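Local coordinates for molybdopterin-guanine dinucleotide biosynthesis protein B (Escherichia coli, PDB 1NP6) that binds GTP, hydrolyses it weakly, and may act as an adapter for efficient synthesis and use of the molybdopterin guanine dinucleotide cofactor, at residues B[6-11]-B[102-107]. Numbering follows the deposited sequence.
Sequences IPLLAF and DLILVE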
loop_
_atom_site.group_PDB
_atom_site.type_symbol
_atom_site.label_atom_id
_atom_site.label_comp_id
_atom_site.label_asym_id
_atom_site.label_seq_id
_atom_site.Cartn_x
_atom_site.Cartn_y
_atom_site.Cartn_z
ATOM N N ILE B 6 17.860 3.487 -7.068
ATOM C CA ILE B 6 18.219 2.079 -6.877
ATOM C C ILE B 6 17.850 1.142 -8.044
ATOM O O ILE B 6 16.847 1.350 -8.726
ATOM C CB ILE B 6 17.725 1.526 -5.486
ATOM C CG1 ILE B 6 16.210 1.288 -5.466
ATOM C CG2 ILE B 6 18.148 2.447 -4.349
ATOM C CD1 ILE B 6 15.762 0.444 -4.287
ATOM N N PRO B 7 18.674 0.113 -8.259
ATOM C CA PRO B 7 18.489 -0.814 -9.382
ATOM C C PRO B 7 17.182 -1.603 -9.345
ATOM O O PRO B 7 16.776 -2.124 -8.290
ATOM C CB PRO B 7 19.676 -1.778 -9.241
ATOM C CG PRO B 7 20.654 -1.079 -8.390
ATOM C CD PRO B 7 19.853 -0.242 -7.444
ATOM N N LEU B 8 16.539 -1.666 -10.512
ATOM C CA LEU B 8 15.403 -2.536 -10.793
ATOM C C LEU B 8 15.867 -3.766 -11.607
ATOM O O LEU B 8 16.609 -3.637 -12.588
ATOM C CB LEU B 8 14.347 -1.750 -11.591
ATOM C CG LEU B 8 13.126 -1.125 -10.901
ATOM C CD1 LEU B 8 13.517 -0.112 -9.832
ATOM C CD2 LEU B 8 12.181 -0.487 -11.923
ATOM N N LEU B 9 15.432 -4.963 -11.215
ATOM C CA LEU B 9 15.824 -6.193 -11.914
ATOM C C LEU B 9 14.639 -7.145 -12.108
ATOM O O LEU B 9 14.019 -7.590 -11.133
ATOM C CB LEU B 9 16.952 -6.917 -11.145
ATOM C CG LEU B 9 17.452 -8.256 -11.716
ATOM C CD1 LEU B 9 18.226 -8.077 -13.042
ATOM C CD2 LEU B 9 18.315 -8.983 -10.686
ATOM N N ALA B 10 14.325 -7.468 -13.359
ATOM C CA ALA B 10 13.206 -8.369 -13.642
ATOM C C ALA B 10 13.651 -9.821 -13.808
ATOM O O ALA B 10 14.764 -10.094 -14.255
ATOM C CB ALA B 10 12.446 -7.915 -14.887
ATOM N N PHE B 11 12.751 -10.734 -13.458
ATOM C CA PHE B 11 12.888 -12.153 -13.738
ATOM C C PHE B 11 11.770 -12.557 -14.683
ATOM O O PHE B 11 10.593 -12.323 -14.401
ATOM C CB PHE B 11 12.828 -12.972 -12.433
ATOM C CG PHE B 11 14.155 -13.042 -11.717
ATOM C CD1 PHE B 11 14.569 -12.003 -10.904
ATOM C CD2 PHE B 11 15.013 -14.115 -11.914
ATOM C CE1 PHE B 11 15.805 -12.033 -10.286
ATOM C CE2 PHE B 11 16.253 -14.155 -11.288
ATOM C CZ PHE B 11 16.644 -13.118 -10.472
ATOM N N ASP B 102 17.677 -1.650 -1.207
ATOM C CA ASP B 102 18.890 -1.694 -2.035
ATOM C C ASP B 102 18.653 -2.128 -3.480
ATOM O O ASP B 102 19.492 -1.887 -4.342
ATOM C CB ASP B 102 19.902 -2.659 -1.411
ATOM C CG ASP B 102 20.240 -2.299 0.022
ATOM O OD1 ASP B 102 20.639 -1.143 0.261
ATOM O OD2 ASP B 102 20.134 -3.099 0.982
ATOM N N LEU B 103 17.516 -2.783 -3.726
ATOM C CA LEU B 103 17.257 -3.527 -4.952
ATOM C C LEU B 103 15.770 -3.820 -5.052
ATOM O O LEU B 103 15.174 -4.287 -4.092
ATOM C CB LEU B 103 18.003 -4.871 -4.922
ATOM C CG LEU B 103 17.704 -5.898 -6.012
ATOM C CD1 LEU B 103 18.490 -5.565 -7.305
ATOM C CD2 LEU B 103 18.019 -7.303 -5.533
ATOM N N ILE B 104 15.176 -3.571 -6.214
ATOM C CA ILE B 104 13.781 -3.938 -6.421
ATOM C C ILE B 104 13.657 -5.022 -7.489
ATOM O O ILE B 104 14.042 -4.811 -8.645
ATOM C CB ILE B 104 12.941 -2.674 -6.772
ATOM C CG1 ILE B 104 12.929 -1.682 -5.601
ATOM C CG2 ILE B 104 11.526 -3.041 -7.157
ATOM C CD1 ILE B 104 12.493 -0.235 -5.996
ATOM N N LEU B 105 13.106 -6.179 -7.103
ATOM C CA LEU B 105 12.837 -7.274 -8.033
ATOM C C LEU B 105 11.466 -7.094 -8.698
ATOM O O LEU B 105 10.532 -6.642 -8.039
ATOM C CB LEU B 105 12.899 -8.637 -7.324
ATOM C CG LEU B 105 14.214 -8.916 -6.576
ATOM C CD1 LEU B 105 14.080 -10.045 -5.532
ATOM C CD2 LEU B 105 15.331 -9.239 -7.573
ATOM N N VAL B 106 11.356 -7.479 -9.978
ATOM C CA VAL B 106 10.120 -7.282 -10.767
ATOM C C VAL B 106 9.675 -8.555 -11.471
ATOM O O VAL B 106 10.481 -9.215 -12.137
ATOM C CB VAL B 106 10.292 -6.142 -11.814
ATOM C CG1 VAL B 106 8.960 -5.876 -12.566
ATOM C CG2 VAL B 106 10.813 -4.888 -11.140
ATOM N N GLU B 107 8.391 -8.900 -11.334
ATOM C CA GLU B 107 7.855 -10.175 -11.830
ATOM C C GLU B 107 6.363 -10.167 -12.266
ATOM O O GLU B 107 5.521 -9.529 -11.636
ATOM C CB GLU B 107 8.051 -11.229 -10.730
ATOM C CG GLU B 107 7.188 -12.459 -10.882
ATOM C CD GLU B 107 6.983 -13.169 -9.573
ATOM O OE1 GLU B 107 6.596 -12.502 -8.590
ATOM O OE2 GLU B 107 7.226 -14.390 -9.533
#
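Ile104 meets Leu8 of the neighbouring parallel strand and Ile6 of the loop just before it, its CD1 methyl lying between the two side chains. This CD1 is 3.8 Å from CD1 of Ile6, whose side chain crosses it at about a right angle, and 4.0 Å from CD1 of Leu8, which runs alongside it in the same direction; CG1 and CB of Ile104 add to the contact. Ile6 reaches this spot because its CG1 sits between the backbone N and the carbonyl carbon (chi1 74°), bringing CD1 over the Asp102-Leu103 peptide, 3.7 Å from Leu103 N. Further along the same face, Ala10 sets its CB 4.2 Å from CB of Val106; the small methyl is consistent with the strands' close approach here, Ala10 CA and Val106 CA being 4.4 Å apart. On the other face, CD2 of Leu105 comes to the edge of the Phe11 ring, 3.9 Å from CE1, and also approaches CD2 of Leu9. Pro7, lacking an N-H, still serves the ladder through its carbonyl: Ile104 N bonds to Pro7 O almost straight (175°). Leu9 N to Ile104 O and Phe11 N to Val106 O continue it, whereas Val106 N approaches Leu9 O from above the carbonyl plane. These are central strands of the P-loop NTPase fold. Helix 89-95 covers Leu8, Ile104 and Val106; helices 19-32 and 158-170 cover the opposite face, while Glu107 touches Thr20 of the Walker A motif. Strands 37-42 and 116-120 flank the pair.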